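Oligopeptide-binding protein oppA (Lactococcus lactis, PDB 3DRF) binds oligopeptides as the receptor component of the OppABCDF ABC transporter, which is essential for uptake of peptides longer than three residues. Local coordinates at residues A[89-94]-A[176-181]; A[121-126]-A[141-146]; A[477-482]-A[517-522]; A[72-77]-A[561-566]. All coordinates share one frame; numbering follows the deposited sequence.

Contact 1 of 4, residues A[89-94]-A[176-181]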
loop_
_atom_site.group_PDB
_atom_site.type_symbol
_atom_site.label_atom_id
_atom_site.label_comp_id
_atom_site.label_asym_id
_atom_site.label_seq_id
_atom_site.Cartn_x
_atom_site.Cartn_y
_atom_site.Cartn_z
ATOM N N VAL A 89 -15.866 -17.239 1.802
ATOM C CA VAL A 89 -14.772 -18.070 1.329
ATOM C C VAL A 89 -14.611 -19.259 2.299
ATOM O O VAL A 89 -14.665 -19.106 3.492
ATOM C CB VAL A 89 -13.500 -17.254 1.099
ATOM C CG1 VAL A 89 -13.029 -16.596 2.414
ATOM C CG2 VAL A 89 -12.396 -18.156 0.528
ATOM N N ALA A 90 -14.444 -20.433 1.733
ATOM C CA ALA A 90 -14.155 -21.679 2.480
ATOM C C ALA A 90 -12.837 -22.280 2.013
ATOM O O ALA A 90 -12.638 -22.517 0.858
ATOM C CB ALA A 90 -15.244 -22.676 2.239
ATOM N N LEU A 91 -11.931 -22.537 2.931
ATOM C CA LEU A 91 -10.663 -23.207 2.647
ATOM C C LEU A 91 -10.777 -24.703 2.826
ATOM O O LEU A 91 -11.318 -25.139 3.782
ATOM C CB LEU A 91 -9.555 -22.648 3.580
ATOM C CG LEU A 91 -9.379 -21.105 3.614
ATOM C CD1 LEU A 91 -8.256 -20.764 4.563
ATOM C CD2 LEU A 91 -9.028 -20.553 2.180
ATOM N N ASP A 92 -10.250 -25.465 1.906
ATOM C CA ASP A 92 -10.083 -26.918 2.046
ATOM C C ASP A 92 -8.609 -27.243 1.922
ATOM O O ASP A 92 -8.048 -27.266 0.899
ATOM C CB ASP A 92 -10.922 -27.650 0.985
ATOM C CG ASP A 92 -10.778 -29.151 1.042
ATOM O OD1 ASP A 92 -9.898 -29.694 1.650
ATOM O OD2 ASP A 92 -11.634 -29.759 0.395
ATOM N N LYS A 93 -8.013 -27.421 3.084
ATOM C CA LYS A 93 -6.558 -27.649 3.179
ATOM C C LYS A 93 -6.077 -29.005 2.620
ATOM O O LYS A 93 -4.982 -29.165 2.300
ATOM C CB LYS A 93 -6.017 -27.395 4.627
ATOM C CG LYS A 93 -6.478 -28.478 5.635
ATOM C CD LYS A 93 -6.046 -28.037 7.051
ATOM C CE LYS A 93 -6.514 -28.971 8.118
ATOM N NZ LYS A 93 -5.940 -30.340 8.054
ATOM N N GLU A 94 -6.992 -29.948 2.533
ATOM C CA GLU A 94 -6.654 -31.298 1.977
ATOM C C GLU A 94 -6.599 -31.251 0.444
ATOM O O GLU A 94 -5.684 -31.679 -0.129
ATOM C CB GLU A 94 -7.665 -32.351 2.477
ATOM C CG GLU A 94 -7.906 -32.382 3.991
ATOM C CD GLU A 94 -6.691 -32.375 4.920
ATOM O OE1 GLU A 94 -5.600 -32.722 4.540
ATOM O OE2 GLU A 94 -6.951 -31.979 6.037
ATOM N N LYS A 176 -1.215 -24.542 -5.353
ATOM C CA LYS A 176 -0.101 -25.515 -5.161
ATOM C C LYS A 176 0.023 -25.923 -3.680
ATOM O O LYS A 176 0.176 -27.065 -3.401
ATOM C CB LYS A 176 1.226 -24.946 -5.678
ATOM C CG LYS A 176 1.204 -24.591 -7.190
ATOM C CD LYS A 176 2.546 -23.956 -7.624
ATOM C CE LYS A 176 2.408 -23.527 -9.032
ATOM N NZ LYS A 176 3.637 -22.830 -9.407
ATOM N N GLU A 177 0.006 -24.947 -2.790
ATOM C CA GLU A 177 -0.009 -25.171 -1.362
ATOM C C GLU A 177 -0.865 -24.106 -0.678
ATOM O O GLU A 177 -1.024 -22.980 -1.121
ATOM C CB GLU A 177 1.425 -25.085 -0.719
ATOM C CG GLU A 177 2.496 -26.039 -1.320
ATOM C CD GLU A 177 2.182 -27.514 -1.085
ATOM O OE1 GLU A 177 1.335 -27.851 -0.301
ATOM O OE2 GLU A 177 2.841 -28.303 -1.729
ATOM N N MET A 178 -1.355 -24.504 0.475
ATOM C CA MET A 178 -1.964 -23.556 1.405
ATOM C C MET A 178 -0.871 -22.692 2.019
ATOM O O MET A 178 0.267 -23.080 2.075
ATOM C CB MET A 178 -2.710 -24.297 2.514
ATOM C CG MET A 178 -3.780 -25.249 2.013
ATOM S SD MET A 178 -5.052 -24.491 0.900
ATOM C CE MET A 178 -6.195 -23.635 2.048
ATOM N N LYS A 179 -1.275 -21.509 2.436
ATOM C CA LYS A 179 -0.388 -20.572 3.121
ATOM C C LYS A 179 -1.044 -20.165 4.450
ATOM O O LYS A 179 -2.229 -20.038 4.500
ATOM C CB LYS A 179 -0.132 -19.353 2.200
ATOM C CG LYS A 179 0.330 -19.709 0.720
ATOM C CD LYS A 179 1.787 -20.173 0.718
ATOM C CE LYS A 179 2.131 -20.693 -0.683
ATOM N NZ LYS A 179 3.549 -21.117 -0.674
ATOM N N PRO A 180 -0.248 -19.983 5.497
ATOM C CA PRO A 180 -0.817 -19.782 6.852
ATOM C C PRO A 180 -1.673 -18.504 6.966
ATOM O O PRO A 180 -2.594 -18.445 7.711
ATOM C CB PRO A 180 0.451 -19.742 7.758
ATOM C CG PRO A 180 1.584 -19.428 6.830
ATOM C CD PRO A 180 1.231 -20.104 5.539
ATOM N N GLY A 181 -1.383 -17.517 6.152
ATOM C CA GLY A 181 -2.184 -16.294 6.154
ATOM C C GLY A 181 -3.564 -16.334 5.456
ATOM O O GLY A 181 -4.261 -15.358 5.482
#
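M178 meets L91, D92 and K93 without a ring or other flat side chain between them. The flat groups beside it are two carboxylates, both turned elsewhere. That of D92 receives the amide of S95 at OD1, with the amide of E94 as a weak second donor. That of E94 is met by K93 NZ on the syn side of OE2, 25° out of its plane, in a 2.8 Å salt bridge.

The contact itself belongs to the thioether. With CG anti to the carbonyl carbon (chi1 -57°) and further bends at chi2 and chi3, M178 curls against the end of strand 87-92. Its terminal CE lies 3.8 Å from L91 CB, the two side chains crossing at a slant. Lower on the chain, M178 CG rests 3.9 Å from K93 CA, while the sulfur SD passes 4.1 Å from the carbonyl oxygen D92 O. The aliphatic root of K93 thus borders the methionine, and its amine turns away to E94.

Between these two segments the contact is van der Waals only. The loop after strand 170-174 has its polar ties elsewhere, E177 to K96 and N142, and K93 pairs with E94, leaving M178 an apolar partner for this outermost strand.

Contact 2 of 4, residues A[121-126]-A[141-146]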
loop_
_atom_site.group_PDB
_atom_site.type_symbol
_atom_site.label_atom_id
_atom_site.label_comp_id
_atom_site.label_asym_id
_atom_site.label_seq_id
_atom_site.Cartn_x
_atom_site.Cartn_y
_atom_site.Cartn_z
ATOM N N PHE A 121 -12.265 -12.462 -13.489
ATOM C CA PHE A 121 -11.776 -11.340 -14.332
ATOM C C PHE A 121 -10.810 -10.391 -13.572
ATOM O O PHE A 121 -9.883 -9.928 -14.158
ATOM C CB PHE A 121 -12.969 -10.565 -14.972
ATOM C CG PHE A 121 -12.530 -9.565 -16.016
ATOM C CD1 PHE A 121 -12.940 -8.254 -15.933
ATOM C CD2 PHE A 121 -11.704 -9.944 -17.057
ATOM C CE1 PHE A 121 -12.556 -7.340 -16.877
ATOM C CE2 PHE A 121 -11.301 -8.994 -18.051
ATOM C CZ PHE A 121 -11.725 -7.706 -17.912
ATOM N N THR A 122 -11.030 -10.209 -12.260
ATOM C CA THR A 122 -10.049 -9.478 -11.402
ATOM C C THR A 122 -8.602 -10.052 -11.632
ATOM O O THR A 122 -7.659 -9.330 -11.790
ATOM C CB THR A 122 -10.424 -9.699 -9.952
ATOM O OG1 THR A 122 -11.720 -9.046 -9.743
ATOM C CG2 THR A 122 -9.355 -9.076 -9.021
ATOM N N TYR A 123 -8.485 -11.382 -11.663
ATOM C CA TYR A 123 -7.153 -12.023 -11.830
ATOM C C TYR A 123 -6.547 -11.654 -13.193
ATOM O O TYR A 123 -5.400 -11.435 -13.259
ATOM C CB TYR A 123 -7.252 -13.533 -11.712
ATOM C CG TYR A 123 -7.509 -14.004 -10.257
ATOM C CD1 TYR A 123 -8.810 -14.041 -9.731
ATOM C CD2 TYR A 123 -6.462 -14.336 -9.394
ATOM C CE1 TYR A 123 -9.072 -14.468 -8.419
ATOM C CE2 TYR A 123 -6.718 -14.763 -8.049
ATOM C CZ TYR A 123 -8.014 -14.858 -7.604
ATOM O OH TYR A 123 -8.220 -15.262 -6.297
ATOM N N GLU A 124 -7.368 -11.594 -14.234
ATOM C CA GLU A 124 -6.876 -11.231 -15.544
ATOM C C GLU A 124 -6.405 -9.788 -15.555
ATOM O O GLU A 124 -5.456 -9.475 -16.171
ATOM C CB GLU A 124 -7.970 -11.408 -16.626
ATOM C CG GLU A 124 -8.444 -12.929 -16.781
ATOM C CD GLU A 124 -9.352 -13.162 -17.951
ATOM O OE1 GLU A 124 -9.499 -12.252 -18.697
ATOM O OE2 GLU A 124 -9.924 -14.236 -18.035
ATOM N N THR A 125 -7.100 -8.906 -14.835
ATOM C CA THR A 125 -6.672 -7.486 -14.835
ATOM C C THR A 125 -5.260 -7.290 -14.282
ATOM O O THR A 125 -4.624 -6.378 -14.661
ATOM C CB THR A 125 -7.656 -6.526 -14.139
ATOM O OG1 THR A 125 -7.660 -6.753 -12.703
ATOM C CG2 THR A 125 -9.071 -6.623 -14.713
ATOM N N ILE A 126 -4.853 -8.156 -13.349
ATOM C CA ILE A 126 -3.469 -8.117 -12.837
ATOM C C ILE A 126 -2.478 -8.967 -13.670
ATOM O O ILE A 126 -1.389 -8.545 -13.932
ATOM C CB ILE A 126 -3.452 -8.591 -11.343
ATOM C CG1 ILE A 126 -4.265 -7.558 -10.499
ATOM C CG2 ILE A 126 -2.006 -8.704 -10.880
ATOM C CD1 ILE A 126 -4.384 -8.001 -8.983
ATOM N N ALA A 141 1.750 -16.754 -8.241
ATOM C CA ALA A 141 2.347 -17.972 -8.854
ATOM C C ALA A 141 1.904 -19.295 -8.201
ATOM O O ALA A 141 2.023 -20.326 -8.729
ATOM C CB ALA A 141 3.873 -17.850 -8.855
ATOM N N ASN A 142 1.355 -19.159 -6.995
ATOM C CA ASN A 142 0.834 -20.296 -6.218
ATOM C C ASN A 142 -0.568 -20.769 -6.614
ATOM O O ASN A 142 -0.994 -21.768 -6.145
ATOM C CB ASN A 142 0.962 -19.988 -4.693
ATOM C CG ASN A 142 0.370 -21.095 -3.776
ATOM O OD1 ASN A 142 0.868 -22.169 -3.724
ATOM N ND2 ASN A 142 -0.674 -20.758 -3.075
ATOM N N ILE A 143 -1.216 -20.065 -7.529
ATOM C CA ILE A 143 -2.467 -20.550 -8.149
ATOM C C ILE A 143 -2.097 -21.343 -9.400
ATOM O O ILE A 143 -1.432 -20.862 -10.261
ATOM C CB ILE A 143 -3.424 -19.378 -8.470
ATOM C CG1 ILE A 143 -3.952 -18.793 -7.149
ATOM C CG2 ILE A 143 -4.648 -19.906 -9.336
ATOM C CD1 ILE A 143 -4.736 -17.443 -7.375
ATOM N N VAL A 144 -2.532 -22.590 -9.427
ATOM C CA VAL A 144 -2.241 -23.480 -10.562
ATOM C C VAL A 144 -2.624 -22.802 -11.879
ATOM O O VAL A 144 -3.706 -22.317 -12.030
ATOM C CB VAL A 144 -3.000 -24.856 -10.370
ATOM C CG1 VAL A 144 -2.811 -25.734 -11.600
ATOM C CG2 VAL A 144 -2.387 -25.612 -9.174
ATOM N N GLY A 145 -1.673 -22.818 -12.819
ATOM C CA GLY A 145 -1.940 -22.251 -14.145
ATOM C C GLY A 145 -1.745 -20.729 -14.283
ATOM O O GLY A 145 -1.737 -20.205 -15.363
ATOM N N LEU A 146 -1.606 -20.025 -13.183
ATOM C CA LEU A 146 -1.626 -18.547 -13.250
ATOM C C LEU A 146 -0.317 -17.966 -13.794
ATOM O O LEU A 146 -0.340 -17.061 -14.595
ATOM C CB LEU A 146 -2.057 -17.914 -11.906
ATOM C CG LEU A 146 -2.336 -16.366 -11.980
ATOM C CD1 LEU A 146 -3.268 -15.886 -13.092
ATOM C CD2 LEU A 146 -2.997 -15.944 -10.654
#
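Y123 of helix 116-127 lays the CD2-CE2 side of its aromatic ring against I143 and L146, and these three buried side chains make the whole contact. The approach to I143 is the tight one: the terminal methyl CD1 stands 3.4 Å from ring carbon CE2 of Y123, close for two carbons. L146 touches more lightly, its CD2 methyl 4.0 Å from Y123 CD2. Both aliphatic chains cross the tyrosine at about a right angle, and both methyls come at the ring obliquely, from one side of its plane.

The two aliphatic residues reach the ring from different backbone settings. I143 belongs to the loop and also leans on V173 of strand 170-174. L146 opens helix 146-150 just after G145, the N-cap residue, and its CG stands anti to the backbone N (chi1 -170°), carrying CD2 toward the tyrosine. A turn keeps the pair together, L146 N bonding to I143 O at 3.0 Å.

Beyond the apolar part of the ring, the phenol oxygen of Y123 hydrogen-bonds to the hydroxyl of Y119 and to the amide of L191, which restrains the ring's position. A leucine in place of Y123 would probably leave these two groups without their mate and open a gap beside the I143 methyl.

Such apolar packing of a helix against a loop and the next short helix belongs to the core of the lobe that holds the four-stranded sheet, consistent with the additional subdomain of family 5 solute-binding proteins.

Contact 3 of 4, residues A[477-482]-A[517-522]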
loop_
_atom_site.group_PDB
_atom_site.type_symbol
_atom_site.label_atom_id
_atom_site.label_comp_id
_atom_site.label_asym_id
_atom_site.label_seq_id
_atom_site.Cartn_x
_atom_site.Cartn_y
_atom_site.Cartn_z
ATOM N N SER A 477 -3.755 -6.185 5.322
ATOM C CA SER A 477 -4.075 -6.580 6.694
ATOM C C SER A 477 -3.613 -7.972 7.085
ATOM O O SER A 477 -4.161 -8.544 7.960
ATOM C CB SER A 477 -5.565 -6.401 7.014
ATOM O OG SER A 477 -6.344 -7.112 6.106
ATOM N N GLU A 478 -2.609 -8.517 6.401
ATOM C CA GLU A 478 -1.940 -9.760 6.814
ATOM C C GLU A 478 -0.435 -9.451 6.721
ATOM O O GLU A 478 -0.028 -8.828 5.778
ATOM C CB GLU A 478 -2.370 -10.878 5.847
ATOM C CG GLU A 478 -2.209 -12.311 6.418
ATOM C CD GLU A 478 -0.757 -12.802 6.448
ATOM O OE1 GLU A 478 0.006 -12.387 5.565
ATOM O OE2 GLU A 478 -0.479 -13.523 7.344
ATOM N N PRO A 479 0.349 -9.902 7.671
ATOM C CA PRO A 479 1.730 -9.347 7.764
ATOM C C PRO A 479 2.811 -9.760 6.707
ATOM O O PRO A 479 3.828 -9.143 6.656
ATOM C CB PRO A 479 2.190 -9.771 9.178
ATOM C CG PRO A 479 1.305 -10.949 9.523
ATOM C CD PRO A 479 -0.044 -10.572 8.932
ATOM N N SER A 480 2.553 -10.810 5.940
ATOM C CA SER A 480 3.502 -11.205 4.881
ATOM C C SER A 480 3.765 -10.031 3.917
ATOM O O SER A 480 2.874 -9.347 3.514
ATOM C CB SER A 480 2.943 -12.413 4.113
ATOM O OG SER A 480 3.957 -12.810 3.178
ATOM N N GLN A 481 5.030 -9.860 3.601
ATOM C CA GLN A 481 5.477 -8.791 2.698
ATOM C C GLN A 481 5.953 -9.292 1.332
ATOM O O GLN A 481 6.635 -8.614 0.651
ATOM C CB GLN A 481 6.523 -7.885 3.372
ATOM C CG GLN A 481 5.883 -7.256 4.665
ATOM C CD GLN A 481 6.787 -6.200 5.288
ATOM O OE1 GLN A 481 8.001 -6.197 5.118
ATOM N NE2 GLN A 481 6.183 -5.315 6.028
ATOM N N GLN A 482 5.507 -10.481 0.934
ATOM C CA GLN A 482 5.706 -10.959 -0.455
ATOM C C GLN A 482 5.281 -9.930 -1.466
ATOM O O GLN A 482 5.933 -9.799 -2.446
ATOM C CB GLN A 482 4.880 -12.253 -0.730
ATOM C CG GLN A 482 5.378 -13.511 0.094
ATOM C CD GLN A 482 6.536 -14.235 -0.611
ATOM O OE1 GLN A 482 7.126 -13.740 -1.490
ATOM N NE2 GLN A 482 6.856 -15.416 -0.143
ATOM N N THR A 517 4.822 -20.835 16.188
ATOM C CA THR A 517 6.164 -20.720 16.773
ATOM C C THR A 517 7.219 -20.569 15.649
ATOM O O THR A 517 8.076 -19.750 15.724
ATOM C CB THR A 517 6.514 -21.972 17.580
ATOM O OG1 THR A 517 5.431 -22.232 18.491
ATOM C CG2 THR A 517 7.842 -21.745 18.335
ATOM N N TYR A 518 7.108 -21.429 14.646
ATOM C CA TYR A 518 8.015 -21.422 13.489
ATOM C C TYR A 518 7.836 -20.112 12.672
ATOM O O TYR A 518 8.763 -19.514 12.342
ATOM C CB TYR A 518 7.737 -22.707 12.663
ATOM C CG TYR A 518 8.708 -22.837 11.486
ATOM C CD1 TYR A 518 9.782 -23.720 11.549
ATOM C CD2 TYR A 518 8.568 -22.045 10.320
ATOM C CE1 TYR A 518 10.662 -23.828 10.485
ATOM C CE2 TYR A 518 9.474 -22.171 9.272
ATOM C CZ TYR A 518 10.507 -23.038 9.364
ATOM O OH TYR A 518 11.452 -23.229 8.373
ATOM N N ARG A 519 6.591 -19.697 12.469
ATOM C CA ARG A 519 6.333 -18.465 11.726
ATOM C C ARG A 519 6.833 -17.235 12.469
ATOM O O ARG A 519 7.396 -16.399 11.844
ATOM C CB ARG A 519 4.841 -18.380 11.390
ATOM C CG ARG A 519 4.650 -17.397 10.241
ATOM C CD ARG A 519 3.144 -17.334 9.840
ATOM N NE ARG A 519 3.029 -16.584 8.543
ATOM C CZ ARG A 519 2.114 -15.669 8.271
ATOM N NH1 ARG A 519 1.173 -15.364 9.118
ATOM N NH2 ARG A 519 2.165 -15.092 7.089
ATOM N N LYS A 520 6.711 -17.204 13.785
ATOM C CA LYS A 520 7.288 -16.088 14.542
ATOM C C LYS A 520 8.809 -15.986 14.359
ATOM O O LYS A 520 9.299 -14.942 14.112
ATOM C CB LYS A 520 6.954 -16.249 16.039
ATOM C CG LYS A 520 7.366 -15.031 16.907
ATOM C CD LYS A 520 7.069 -15.368 18.414
ATOM C CE LYS A 520 7.333 -14.164 19.388
ATOM N NZ LYS A 520 6.132 -13.356 19.458
ATOM N N ALA A 521 9.514 -17.101 14.469
ATOM C CA ALA A 521 10.974 -17.113 14.241
ATOM C C ALA A 521 11.348 -16.736 12.801
ATOM O O ALA A 521 12.332 -16.074 12.610
ATOM C CB ALA A 521 11.580 -18.490 14.654
ATOM N N ALA A 522 10.541 -17.160 11.843
ATOM C CA ALA A 522 10.766 -16.749 10.468
ATOM C C ALA A 522 10.573 -15.243 10.289
ATOM O O ALA A 522 11.350 -14.630 9.661
ATOM C CB ALA A 522 9.819 -17.546 9.588
#
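R519 reaches from helix 516-533 to E478, P479 and S480, and the segment 517-522 meets the loop through this one side chain. Ahead of it in the helix, Y518 turns its hydroxyl to D507. R519 itself stands with CG anti to the backbone N, and the chain, extended from CG to NE, carries the guanidinium across to the loop, where E478 comes from the opposite direction.

The grip is end-on. NH1 and NH2 of R519 both donate to a single oxygen, E478 OE2, at 3.0 and 3.1 Å respectively, in moderately bent bonds with N-H...O angles of 148° and 145°. That oxygen lies close to the guanidinium plane, and the carboxylate is turned only 23° from that plane. NH2 meets the syn lone pair of OE2, whereas NH1 comes nearly straight along the C-O bond. The other oxygen, E478 OE1, takes the amide S480 N at 3.0 Å from above the carboxylate plane, fixing the acid's rotation. S480 CB borders the guanidinium edge, 4.1 Å from R519 NH2.

The arginine has further partners: NE bonds to the carbonyl of I508, and NH2 bridges to D509, whose other oxygen holds the hydroxyl of S480. Buried charge is thereby shared among one arginine and two acids.

Farther on, A522 packs against D507 and I508 of the neighbouring helix end. The whole is a buried salt-bridge network that ties the loop after strand 468-474 to helix 516-533; S477 of that loop packs on an apolar side chain of the peptide in this Venus fly-trap receptor.

Contact 4 of 4, residues A[72-77]-A[561-566]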
loop_
_atom_site.group_PDB
_atom_site.type_symbol
_atom_site.label_atom_id
_atom_site.label_comp_id
_atom_site.label_asym_id
_atom_site.label_seq_id
_atom_site.Cartn_x
_atom_site.Cartn_y
_atom_site.Cartn_z
ATOM N N LEU A 72 -15.075 -8.150 -1.314
ATOM C CA LEU A 72 -16.105 -9.192 -1.142
ATOM C C LEU A 72 -16.373 -9.678 0.288
ATOM O O LEU A 72 -17.438 -10.092 0.564
ATOM C CB LEU A 72 -15.717 -10.437 -1.979
ATOM C CG LEU A 72 -15.831 -10.275 -3.487
ATOM C CD1 LEU A 72 -15.306 -11.525 -4.129
ATOM C CD2 LEU A 72 -17.342 -9.992 -3.914
ATOM N N PHE A 73 -15.335 -9.677 1.118
ATOM C CA PHE A 73 -15.404 -10.441 2.392
ATOM C C PHE A 73 -15.466 -9.560 3.632
ATOM O O PHE A 73 -14.818 -8.563 3.729
ATOM C CB PHE A 73 -14.189 -11.369 2.494
ATOM C CG PHE A 73 -14.003 -12.270 1.288
ATOM C CD1 PHE A 73 -14.975 -13.192 0.958
ATOM C CD2 PHE A 73 -12.856 -12.182 0.518
ATOM C CE1 PHE A 73 -14.843 -14.025 -0.178
ATOM C CE2 PHE A 73 -12.701 -13.011 -0.633
ATOM C CZ PHE A 73 -13.711 -13.932 -0.985
ATOM N N PHE A 74 -16.221 -10.007 4.610
ATOM C CA PHE A 74 -16.217 -9.394 5.925
ATOM C C PHE A 74 -15.154 -10.094 6.763
ATOM O O PHE A 74 -14.779 -11.197 6.478
ATOM C CB PHE A 74 -17.596 -9.559 6.604
ATOM C CG PHE A 74 -18.683 -8.551 6.146
ATOM C CD1 PHE A 74 -18.438 -7.634 5.174
ATOM C CD2 PHE A 74 -19.936 -8.564 6.742
ATOM C CE1 PHE A 74 -19.428 -6.715 4.788
ATOM C CE2 PHE A 74 -20.933 -7.641 6.335
ATOM C CZ PHE A 74 -20.649 -6.774 5.362
ATOM N N THR A 75 -14.717 -9.382 7.792
ATOM C CA THR A 75 -13.755 -9.912 8.772
ATOM C C THR A 75 -14.139 -9.504 10.169
ATOM O O THR A 75 -14.946 -8.656 10.354
ATOM C CB THR A 75 -12.276 -9.427 8.548
ATOM O OG1 THR A 75 -12.165 -8.045 8.927
ATOM C CG2 THR A 75 -11.806 -9.603 7.068
ATOM N N ASP A 76 -13.535 -10.182 11.121
ATOM C CA ASP A 76 -13.581 -9.739 12.536
ATOM C C ASP A 76 -12.508 -8.688 12.786
ATOM O O ASP A 76 -11.864 -8.276 11.873
ATOM C CB ASP A 76 -13.478 -10.920 13.506
ATOM C CG ASP A 76 -12.136 -11.663 13.440
ATOM O OD1 ASP A 76 -11.182 -11.155 12.947
ATOM O OD2 ASP A 76 -12.144 -12.774 13.930
ATOM N N SER A 77 -12.361 -8.246 14.040
ATOM C CA SER A 77 -11.436 -7.179 14.347
ATOM C C SER A 77 -9.962 -7.608 14.274
ATOM O O SER A 77 -9.114 -6.784 14.301
ATOM C CB SER A 77 -11.703 -6.621 15.759
ATOM O OG SER A 77 -11.504 -7.643 16.709
ATOM N N ALA A 561 -15.351 -3.171 11.975
ATOM C CA ALA A 561 -16.624 -2.546 11.636
ATOM C C ALA A 561 -16.897 -2.733 10.153
ATOM O O ALA A 561 -16.164 -2.265 9.346
ATOM C CB ALA A 561 -16.546 -1.041 11.989
ATOM N N MET A 562 -17.950 -3.457 9.847
ATOM C CA MET A 562 -18.220 -3.850 8.442
ATOM C C MET A 562 -19.300 -3.036 7.707
ATOM O O MET A 562 -19.463 -3.177 6.558
ATOM C CB MET A 562 -18.597 -5.346 8.356
ATOM C CG MET A 562 -17.495 -6.299 8.829
ATOM S SD MET A 562 -16.086 -6.206 7.664
ATOM C CE MET A 562 -14.780 -5.542 8.762
ATOM N N ASN A 563 -20.016 -2.198 8.427
ATOM C CA ASN A 563 -21.181 -1.491 7.874
ATOM C C ASN A 563 -21.193 -0.016 8.154
ATOM O O ASN A 563 -22.224 0.588 8.197
ATOM C CB ASN A 563 -22.437 -2.092 8.444
ATOM C CG ASN A 563 -22.890 -3.249 7.682
ATOM O OD1 ASN A 563 -23.210 -3.140 6.529
ATOM N ND2 ASN A 563 -22.913 -4.373 8.318
ATOM N N THR A 564 -20.026 0.542 8.348
ATOM C CA THR A 564 -19.916 1.962 8.662
ATOM C C THR A 564 -20.712 2.859 7.687
ATOM O O THR A 564 -21.376 3.730 8.109
ATOM C CB THR A 564 -18.472 2.391 8.722
ATOM O OG1 THR A 564 -17.819 1.598 9.723
ATOM C CG2 THR A 564 -18.364 3.851 9.184
ATOM N N TRP A 565 -20.562 2.669 6.385
ATOM C CA TRP A 565 -21.231 3.575 5.426
ATOM C C TRP A 565 -22.758 3.483 5.464
ATOM O O TRP A 565 -23.410 4.381 5.116
ATOM C CB TRP A 565 -20.707 3.349 3.989
ATOM C CG TRP A 565 -19.232 3.716 3.914
ATOM C CD1 TRP A 565 -18.173 2.862 3.713
ATOM C CD2 TRP A 565 -18.667 4.997 4.120
ATOM N NE1 TRP A 565 -17.023 3.546 3.735
ATOM C CE2 TRP A 565 -17.271 4.859 4.014
ATOM C CE3 TRP A 565 -19.197 6.275 4.355
ATOM C CZ2 TRP A 565 -16.421 5.938 4.143
ATOM C CZ3 TRP A 565 -18.346 7.335 4.471
ATOM C CH2 TRP A 565 -16.981 7.167 4.347
ATOM N N SER A 566 -23.298 2.369 5.896
ATOM C CA SER A 566 -24.743 2.238 6.119
ATOM C C SER A 566 -25.208 2.736 7.480
ATOM O O SER A 566 -26.384 3.019 7.652
ATOM C CB SER A 566 -25.170 0.788 5.953
ATOM O OG SER A 566 -24.998 0.381 4.620
#
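F74 and M562 run antiparallel as side chains, the methionine laid across one face of the phenylalanine ring. M562 CB sits almost exactly over the centre, 3.6 Å from the centroid of the F74 ring and 2° off the ring normal, a CH-pi contact. The sulfur is displaced toward the root of the ring: M562 SD is 4.3 Å from the same centroid, 38° off the normal, an oblique Met-aromatic contact.

Bends at chi2 (-67°) and chi3 then carry the end of the chain on to T75. SD comes 3.5 Å from T75 N in a weak but straight N-H...S hydrogen bond. The M562 and T75 side chains cross at about a right angle, with M562 CE 3.6 Å from T75 OG1. That hydroxyl is engaged on its own side, donating to D76 O at 3.0 Å. Beside the ring, N563 ND2 approaches F74 CE2 obliquely, at 4.3 Å.

An alanine in place of F74 is likely to cost M562 the surface its CB and sulfur lie on, leaving the thioether freer to turn away from T75 N.

One methionine therefore meets an aromatic face, a backbone amide and a threonine with a single flexible chain. Polar bonding across the contact amounts to that one weak link, so dispersion and sulfur polarisability probably do most of the work of joining the short strand 74-75 to the loop before helix 564-567, near the C-terminus.

How the contacts relate
Contact 1 is the hub, touching each of the other three. Its loop 176-181 meets contact 2 at K176 N and N142 O, 2.9 Å apart, a probable hydrogen bond within one lobe. The same loop ends against contact 3, where G181 CA lies 3.5 Å from E478 OE2 and P180 CG 3.6 Å from R519 NE, probably a meeting of the two lobes in the closed state. Strand 87-92 reaches contact 4 through V89 CB, 3.7 Å from F73 CE1. Contacts 3 and 4 stay apart, their nearest atoms about 6 Å away and their centres about 24 Å. Of the four, contact 3 reaches the bound peptide, through S477.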